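Local coordinates for protein extracellular serine protease (Aeromonas sobria, PDB 3WQB) that preferentially cleaves peptide bonds after two basic residues, one of them lysine, as a secreted calcium-binding serine protease of the furin subfamily and probable virulence factor, at residues A[215-223]-A[237-245]; A[510-518]-A[571-579]. The protein carries 1 engineered substitution. All coordinates share one frame; numbering follows the deposited sequence.

Overall arrangement
Interaction 1 (215-223 with 237-245) lies in the subtilisin domain and closes before interaction 2 (510-518 with 571-579) opens in the P-domain. Their centres are about 18 Å apart and their nearest atoms about 4 Å, without touching. Both reach one antiparallel sheet, ordered 222-225, 228-233, 559-565, 571-576. The first two strands come from the protease domain and the last two from the P-domain. Interaction 1 continues toward His115 of the predicted charge relay and Ala336, an engineered residue at the predicted nucleophile position, whereas interaction 2 continues into the third calcium site, so the two contacts lie at opposite edges of a sheet that joins the protease domain to the P-domain.

Interaction 1: residues A[215-223]-A[237-245]; sequences AAGNGFNKI and PKLPFENSN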
loop_
_atom_site.group_PDB
_atom_site.type_symbol
_atom_site.label_atom_id
_atom_site.label_comp_id
_atom_site.label_asym_id
_atom_site.label_seq_id
_atom_site.Cartn_x
_atom_site.Cartn_y
_atom_site.Cartn_z
ATOM N N ALA A 215 -1.414 0.477 -2.576
ATOM C CA ALA A 215 -0.166 1.072 -3.056
ATOM C C ALA A 215 0.963 0.869 -2.050
ATOM O O ALA A 215 0.781 1.103 -0.850
ATOM C CB ALA A 215 -0.371 2.547 -3.311
ATOM N N ALA A 216 2.133 0.448 -2.534
ATOM C CA ALA A 216 3.288 0.284 -1.651
ATOM C C ALA A 216 3.858 1.591 -1.117
ATOM O O ALA A 216 4.516 1.595 -0.083
ATOM C CB ALA A 216 4.377 -0.473 -2.359
ATOM N N GLY A 217 3.618 2.689 -1.835
ATOM C CA GLY A 217 4.318 3.955 -1.575
ATOM C C GLY A 217 5.312 4.303 -2.667
ATOM O O GLY A 217 5.739 3.431 -3.438
ATOM N N ASN A 218 5.676 5.582 -2.707
ATOM C CA ASN A 218 6.601 6.141 -3.688
ATOM C C ASN A 218 7.838 6.691 -3.004
ATOM O O ASN A 218 8.337 7.751 -3.392
ATOM C CB ASN A 218 5.928 7.285 -4.456
ATOM C CG ASN A 218 4.687 6.846 -5.188
ATOM O OD1 ASN A 218 4.526 5.671 -5.537
ATOM N ND2 ASN A 218 3.813 7.795 -5.452
ATOM N N GLY A 219 8.338 5.960 -2.012
ATOM C CA GLY A 219 9.406 6.471 -1.163
ATOM C C GLY A 219 10.759 5.823 -1.324
ATOM O O GLY A 219 11.542 5.820 -0.368
ATOM N N PHE A 220 11.082 5.291 -2.503
ATOM C CA PHE A 220 12.452 4.788 -2.661
ATOM C C PHE A 220 13.502 5.834 -2.299
ATOM O O PHE A 220 14.492 5.504 -1.670
ATOM C CB PHE A 220 12.738 4.208 -4.047
ATOM C CG PHE A 220 13.850 3.206 -4.029
ATOM C CD1 PHE A 220 15.186 3.615 -4.119
ATOM C CD2 PHE A 220 13.573 1.849 -3.873
ATOM C CE1 PHE A 220 16.229 2.679 -4.061
ATOM C CE2 PHE A 220 14.599 0.912 -3.822
ATOM C CZ PHE A 220 15.933 1.328 -3.915
ATOM N N ASN A 221 13.233 7.085 -2.664
ATOM C CA ASN A 221 14.190 8.168 -2.477
ATOM C C ASN A 221 13.737 9.249 -1.494
ATOM O O ASN A 221 14.549 9.790 -0.735
ATOM C CB ASN A 221 14.518 8.802 -3.834
ATOM C CG ASN A 221 15.071 7.797 -4.826
ATOM O OD1 ASN A 221 14.493 7.571 -5.896
ATOM N ND2 ASN A 221 16.188 7.184 -4.476
ATOM N N LYS A 222 12.447 9.579 -1.515
ATOM C CA LYS A 222 11.942 10.673 -0.695
ATOM C C LYS A 222 10.568 10.356 -0.149
ATOM O O LYS A 222 9.791 9.631 -0.777
ATOM C CB LYS A 222 11.911 12.002 -1.479
ATOM C CG LYS A 222 10.926 12.061 -2.637
ATOM C CD LYS A 222 11.045 13.394 -3.361
ATOM C CE LYS A 222 9.964 13.571 -4.430
ATOM N NZ LYS A 222 10.157 14.852 -5.156
ATOM N N ILE A 223 10.282 10.899 1.028
ATOM C CA ILE A 223 8.942 10.845 1.593
ATOM C C ILE A 223 8.473 12.242 1.946
ATOM O O ILE A 223 9.281 13.153 2.168
ATOM C CB ILE A 223 8.845 9.908 2.827
ATOM C CG1 ILE A 223 9.787 10.355 3.958
ATOM C CG2 ILE A 223 9.104 8.457 2.409
ATOM C CD1 ILE A 223 9.368 9.862 5.338
ATOM N N PRO A 237 24.261 3.238 0.472
ATOM C CA PRO A 237 23.807 2.140 -0.373
ATOM C C PRO A 237 22.407 2.399 -0.913
ATOM O O PRO A 237 21.607 3.091 -0.271
ATOM C CB PRO A 237 23.800 0.944 0.578
ATOM C CG PRO A 237 24.716 1.316 1.674
ATOM C CD PRO A 237 24.598 2.787 1.832
ATOM N N LYS A 238 22.118 1.835 -2.080
ATOM C CA LYS A 238 20.852 2.086 -2.771
ATOM C C LYS A 238 19.713 1.223 -2.207
ATOM O O LYS A 238 19.110 0.400 -2.900
ATOM C CB LYS A 238 21.020 1.901 -4.279
ATOM C CG LYS A 238 21.995 2.902 -4.897
ATOM C CD LYS A 238 22.274 2.586 -6.358
ATOM C CE LYS A 238 23.242 3.593 -6.978
ATOM N NZ LYS A 238 22.617 4.919 -7.202
ATOM N N LEU A 239 19.436 1.437 -0.927
ATOM C CA LEU A 239 18.313 0.820 -0.228
ATOM C C LEU A 239 17.149 1.796 -0.204
ATOM O O LEU A 239 17.360 3.004 -0.156
ATOM C CB LEU A 239 18.730 0.496 1.204
ATOM C CG LEU A 239 19.812 -0.584 1.328
ATOM C CD1 LEU A 239 20.292 -0.718 2.752
ATOM C CD2 LEU A 239 19.299 -1.921 0.828
ATOM N N PRO A 240 15.909 1.283 -0.216
ATOM C CA PRO A 240 14.776 2.206 -0.196
ATOM C C PRO A 240 14.751 3.040 1.078
ATOM O O PRO A 240 15.052 2.542 2.168
ATOM C CB PRO A 240 13.567 1.259 -0.229
ATOM C CG PRO A 240 14.083 -0.011 0.385
ATOM C CD PRO A 240 15.473 -0.126 -0.168
ATOM N N PHE A 241 14.387 4.308 0.948
ATOM C CA PHE A 241 14.167 5.118 2.130
ATOM C C PHE A 241 12.893 4.608 2.818
ATOM O O PHE A 241 12.874 4.358 4.024
ATOM C CB PHE A 241 14.086 6.596 1.727
ATOM C CG PHE A 241 14.220 7.575 2.875
ATOM C CD1 PHE A 241 15.103 7.350 3.933
ATOM C CD2 PHE A 241 13.482 8.756 2.870
ATOM C CE1 PHE A 241 15.232 8.287 4.967
ATOM C CE2 PHE A 241 13.605 9.692 3.898
ATOM C CZ PHE A 241 14.489 9.458 4.944
ATOM N N GLU A 242 11.831 4.439 2.040
ATOM C CA GLU A 242 10.610 3.817 2.531
ATOM C C GLU A 242 10.549 2.344 2.155
ATOM O O GLU A 242 10.294 1.990 1.007
ATOM C CB GLU A 242 9.403 4.555 1.975
ATOM C CG GLU A 242 8.074 4.060 2.472
ATOM C CD GLU A 242 6.984 5.002 2.095
ATOM O OE1 GLU A 242 6.704 5.914 2.901
ATOM O OE2 GLU A 242 6.436 4.856 0.983
ATOM N N ASN A 243 10.819 1.490 3.132
ATOM C CA ASN A 243 10.483 0.095 3.006
ATOM C C ASN A 243 8.969 -0.008 3.142
ATOM O O ASN A 243 8.376 0.667 3.985
ATOM C CB ASN A 243 11.196 -0.698 4.091
ATOM C CG ASN A 243 10.997 -2.178 3.954
ATOM O OD1 ASN A 243 9.899 -2.687 4.184
ATOM N ND2 ASN A 243 12.057 -2.891 3.603
ATOM N N SER A 244 8.340 -0.818 2.291
ATOM C CA SER A 244 6.882 -0.958 2.280
ATOM C C SER A 244 6.246 -1.613 3.517
ATOM O O SER A 244 5.015 -1.618 3.652
ATOM C CB SER A 244 6.446 -1.665 0.995
ATOM O OG SER A 244 7.104 -2.903 0.830
ATOM N N ASN A 245 7.074 -2.165 4.405
ATOM C CA ASN A 245 6.595 -2.651 5.704
ATOM C C ASN A 245 6.462 -1.545 6.763
ATOM O O ASN A 245 5.967 -1.801 7.859
ATOM C CB ASN A 245 7.490 -3.781 6.242
ATOM C CG ASN A 245 6.980 -5.176 5.888
ATOM O OD1 ASN A 245 5.783 -5.425 5.875
ATOM N ND2 ASN A 245 7.904 -6.106 5.654
HETATM O O HOH W 1 5.445 7.043 -0.219
HETATM O O HOH W 2 17.297 5.266 -1.621
#
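Lys238 brings its carbonyl O to the rim of the Phe220 ring, near the ring plane, 3.5 Å from CZ. Leu239 O shares a water with Phe220 O. Pro240 then lies over one face of the same ring: its CA sits 3.8 Å from the ring centroid in a CH-pi contact, only 8° off the normal. Arg267 adds a cation-pi contact to this ring. At Phe241 the backbone N donates to Phe220 O (2.9 Å), while the phenyl ring, with CG anti to the backbone N (chi1 -165°), places CE2 beside Ile223 CG1. Glu242 N donates to Gly219 O (2.8 Å). Its extended side chain lays OE1 against Ile223 CG2 and brings OE2 within 3.4 Å of Gly217 CA. A water bridges OE2 to Asn218 N; Ser272 OG and Ser181 OG hydrogen-bond OE2 and OE1. Ser244 sets CB against Ala216 CB, its OG hydrogen-bonded to Asn276 OD1. Asn218 probably corresponds to the oxyanion-hole asparagine of subtilases; its ND2 hydrogen-bonds the backbone of another protein's chain, near His115 and engineered Ala336 of the predicted charge relay. Held through both oxygens, the buried carboxylate probably has its charge stabilised and ties this loop to the backbone that carries Asn218.

Interaction 2: residues A[510-518]-A[571-579]; sequences LVGQSLDQQ and RTTLTERNN. With CA (calcium ion), chain D.
Leu574 points from strand 571-576 toward the face of the helix made by Val511, Ser514, Leu515 and Gln518 and has the most surface buried by the contact. A chi1 of -179° carries its CG away from the backbone N and out toward the helix, where its two methyls both rest: CD1 lies 3.4 Å from Ser514 O, and CD2 lies 4.1 Å from both Val511 CG2 and Leu515 CB. The Val511 and Leu574 side chains run obliquely past each other. Val511 occupies the N-cap position, and its other methyl, CG1, meets the carboxylate of Glu576 3.7 Å from OE2, the two side chains standing at about a right angle.

Ser514 lies against the strand backbone, its OG 3.3 Å from Glu576 CA and its CB beside Thr575 O. A water links this hydroxyl to Glu576 OE1, donating to the carboxylate at 2.7 Å. The other oxygen, OE2, forms salt bridges with Arg232 of the protease-domain strand 228-233 and with Arg559, so the acid is matched by two cations and probably remains ionised. Gln518, one turn beyond Ser514, lays its aliphatic CB against Leu574 CD1, 3.9 Å away, and touches this methyl from the turn that follows Ser514.

Helix and strand directions make an angle of 117°, with their axes 7.9 Å apart at closest approach. Just past the strand, Asn578 OD1 and Asn579 OD1 each bind calcium, joined by Asp454, Asp488, Asp553 and Ala555. The arrangement is a short helix packed across an outer strand of an antiparallel sheet, with that strand leading directly into the calcium site of the P-domain of this furin-subfamily protease.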
loop_
_atom_site.group_PDB
_atom_site.type_symbol
_atom_site.label_atom_id
_atom_site.label_comp_id
_atom_site.label_asym_id
_atom_site.label_seq_id
_atom_site.Cartn_x
_atom_site.Cartn_y
_atom_site.Cartn_z
ATOM N N LEU A 510 12.853 5.709 9.253
ATOM C CA LEU A 510 12.583 5.823 10.695
ATOM C C LEU A 510 13.594 6.715 11.410
ATOM O O LEU A 510 14.223 6.310 12.390
ATOM C CB LEU A 510 12.495 4.443 11.361
ATOM C CG LEU A 510 11.369 3.539 10.866
ATOM C CD1 LEU A 510 11.452 2.182 11.541
ATOM C CD2 LEU A 510 10.010 4.190 11.110
ATOM N N VAL A 511 13.699 7.948 10.932
ATOM C CA VAL A 511 14.675 8.921 11.437
ATOM C C VAL A 511 14.096 9.837 12.528
ATOM O O VAL A 511 14.729 10.823 12.925
ATOM C CB VAL A 511 15.247 9.772 10.272
ATOM C CG1 VAL A 511 15.981 8.890 9.258
ATOM C CG2 VAL A 511 14.131 10.591 9.592
ATOM N N GLY A 512 12.901 9.498 13.012
ATOM C CA GLY A 512 12.174 10.320 13.972
ATOM C C GLY A 512 12.868 10.548 15.297
ATOM O O GLY A 512 12.602 11.552 15.962
ATOM N N GLN A 513 13.754 9.639 15.695
ATOM C CA GLN A 513 14.496 9.839 16.942
ATOM C C GLN A 513 15.445 11.025 16.817
ATOM O O GLN A 513 15.547 11.839 17.740
ATOM C CB GLN A 513 15.258 8.583 17.337
ATOM C CG GLN A 513 14.361 7.402 17.641
ATOM C CD GLN A 513 15.121 6.085 17.620
ATOM O OE1 GLN A 513 15.786 5.747 16.638
ATOM N NE2 GLN A 513 15.030 5.341 18.708
ATOM N N SER A 514 16.106 11.132 15.667
ATOM C CA SER A 514 16.976 12.263 15.372
ATOM C C SER A 514 16.178 13.552 15.208
ATOM O O SER A 514 16.586 14.610 15.700
ATOM C CB SER A 514 17.827 11.987 14.133
ATOM O OG SER A 514 18.729 10.924 14.384
ATOM N N LEU A 515 15.027 13.462 14.538
ATOM C CA LEU A 515 14.180 14.631 14.336
ATOM C C LEU A 515 13.676 15.166 15.673
ATOM O O LEU A 515 13.699 16.377 15.909
ATOM C CB LEU A 515 13.017 14.311 13.392
ATOM C CG LEU A 515 12.169 15.496 12.917
ATOM C CD1 LEU A 515 13.000 16.524 12.135
ATOM C CD2 LEU A 515 11.016 14.988 12.085
ATOM N N ASP A 516 13.242 14.261 16.549
ATOM C CA ASP A 516 12.792 14.625 17.894
ATOM C C ASP A 516 13.886 15.325 18.687
ATOM O O ASP A 516 13.628 16.344 19.323
ATOM C CB ASP A 516 12.296 13.398 18.659
ATOM C CG ASP A 516 10.831 13.089 18.397
ATOM O OD1 ASP A 516 10.228 13.694 17.484
ATOM O OD2 ASP A 516 10.282 12.229 19.118
ATOM N N GLN A 517 15.104 14.788 18.633
ATOM C CA GLN A 517 16.237 15.391 19.340
ATOM C C GLN A 517 16.527 16.815 18.849
ATOM O O GLN A 517 16.721 17.728 19.659
ATOM C CB GLN A 517 17.480 14.500 19.235
ATOM C CG GLN A 517 18.675 14.967 20.075
ATOM C CD GLN A 517 18.346 15.137 21.550
ATOM O OE1 GLN A 517 18.560 16.208 22.120
ATOM N NE2 GLN A 517 17.825 14.084 22.173
ATOM N N GLN A 518 16.541 17.000 17.529
ATOM C CA GLN A 518 16.762 18.315 16.922
ATOM C C GLN A 518 15.641 19.310 17.235
ATOM O O GLN A 518 15.906 20.437 17.664
ATOM C CB GLN A 518 16.946 18.187 15.404
ATOM C CG GLN A 518 17.018 19.519 14.660
ATOM C CD GLN A 518 17.141 19.348 13.160
ATOM O OE1 GLN A 518 18.236 19.146 12.632
ATOM N NE2 GLN A 518 16.013 19.438 12.460
ATOM N N ARG A 571 15.462 24.663 3.775
ATOM C CA ARG A 571 16.071 23.347 3.901
ATOM C C ARG A 571 16.959 23.262 5.136
ATOM O O ARG A 571 17.805 24.128 5.371
ATOM C CB ARG A 571 16.834 22.958 2.637
ATOM C CG ARG A 571 15.926 22.648 1.455
ATOM C CD ARG A 571 16.691 22.048 0.285
ATOM N NE ARG A 571 15.815 21.546 -0.775
ATOM C CZ ARG A 571 15.242 22.302 -1.714
ATOM N NH1 ARG A 571 15.422 23.616 -1.734
ATOM N NH2 ARG A 571 14.468 21.740 -2.633
ATOM N N THR A 572 16.730 22.214 5.922
ATOM C CA THR A 572 17.482 21.915 7.138
ATOM C C THR A 572 18.244 20.611 6.902
ATOM O O THR A 572 17.847 19.789 6.071
ATOM C CB THR A 572 16.530 21.706 8.361
ATOM O OG1 THR A 572 15.551 22.750 8.414
ATOM C CG2 THR A 572 17.307 21.694 9.680
ATOM N N THR A 573 19.347 20.424 7.615
ATOM C CA THR A 573 19.997 19.121 7.659
ATOM C C THR A 573 19.730 18.456 9.005
ATOM O O THR A 573 19.848 19.079 10.062
ATOM C CB THR A 573 21.509 19.203 7.355
ATOM O OG1 THR A 573 21.693 19.551 5.979
ATOM C CG2 THR A 573 22.198 17.856 7.618
ATOM N N LEU A 574 19.338 17.190 8.948
ATOM C CA LEU A 574 19.169 16.374 10.131
ATOM C C LEU A 574 20.327 15.390 10.158
ATOM O O LEU A 574 20.600 14.722 9.164
ATOM C CB LEU A 574 17.828 15.636 10.064
ATOM C CG LEU A 574 17.417 14.725 11.221
ATOM C CD1 LEU A 574 17.204 15.522 12.501
ATOM C CD2 LEU A 574 16.166 13.946 10.847
ATOM N N THR A 575 21.025 15.331 11.287
ATOM C CA THR A 575 22.115 14.382 11.460
ATOM C C THR A 575 21.642 13.236 12.336
ATOM O O THR A 575 21.074 13.455 13.412
ATOM C CB THR A 575 23.368 15.052 12.062
ATOM O OG1 THR A 575 23.747 16.158 11.233
ATOM C CG2 THR A 575 24.534 14.062 12.150
ATOM N N GLU A 576 21.846 12.015 11.845
ATOM C CA GLU A 576 21.577 10.828 12.636
ATOM C C GLU A 576 22.857 10.447 13.353
ATOM O O GLU A 576 23.822 10.005 12.722
ATOM C CB GLU A 576 21.167 9.652 11.758
ATOM C CG GLU A 576 19.839 9.748 11.063
ATOM C CD GLU A 576 19.456 8.396 10.511
ATOM O OE1 GLU A 576 19.038 7.533 11.309
ATOM O OE2 GLU A 576 19.605 8.187 9.289
ATOM N N ARG A 577 22.854 10.613 14.667
ATOM C CA ARG A 577 24.016 10.268 15.483
ATOM C C ARG A 577 23.951 8.791 15.858
ATOM O O ARG A 577 22.892 8.275 16.229
ATOM C CB ARG A 577 24.057 11.139 16.737
ATOM C CG ARG A 577 23.863 12.625 16.466
ATOM C CD ARG A 577 25.188 13.350 16.285
ATOM N NE ARG A 577 25.032 14.626 15.585
ATOM C CZ ARG A 577 24.599 15.757 16.140
ATOM N NH1 ARG A 577 24.269 15.800 17.426
ATOM N NH2 ARG A 577 24.499 16.857 15.404
ATOM N N ASN A 578 25.078 8.103 15.740
ATOM C CA ASN A 578 25.138 6.690 16.108
ATOM C C ASN A 578 24.670 6.421 17.539
ATOM O O ASN A 578 24.885 7.237 18.435
ATOM C CB ASN A 578 26.545 6.139 15.889
ATOM C CG ASN A 578 26.601 4.628 15.978
ATOM O OD1 ASN A 578 25.710 3.928 15.496
ATOM N ND2 ASN A 578 27.644 4.117 16.608
ATOM N N ASN A 579 24.006 5.287 17.753
ATOM C CA ASN A 579 23.636 4.880 19.108
ATOM C C ASN A 579 24.870 4.768 19.995
ATOM O O ASN A 579 25.861 4.145 19.618
ATOM C CB ASN A 579 22.853 3.561 19.112
ATOM C CG ASN A 579 23.565 2.453 18.363
ATOM O OD1 ASN A 579 23.795 2.555 17.160
ATOM N ND2 ASN A 579 23.907 1.382 19.069
HETATM CA CA CA D . 24.819 1.719 15.190
HETATM O O HOH W 3 17.889 8.511 13.604
#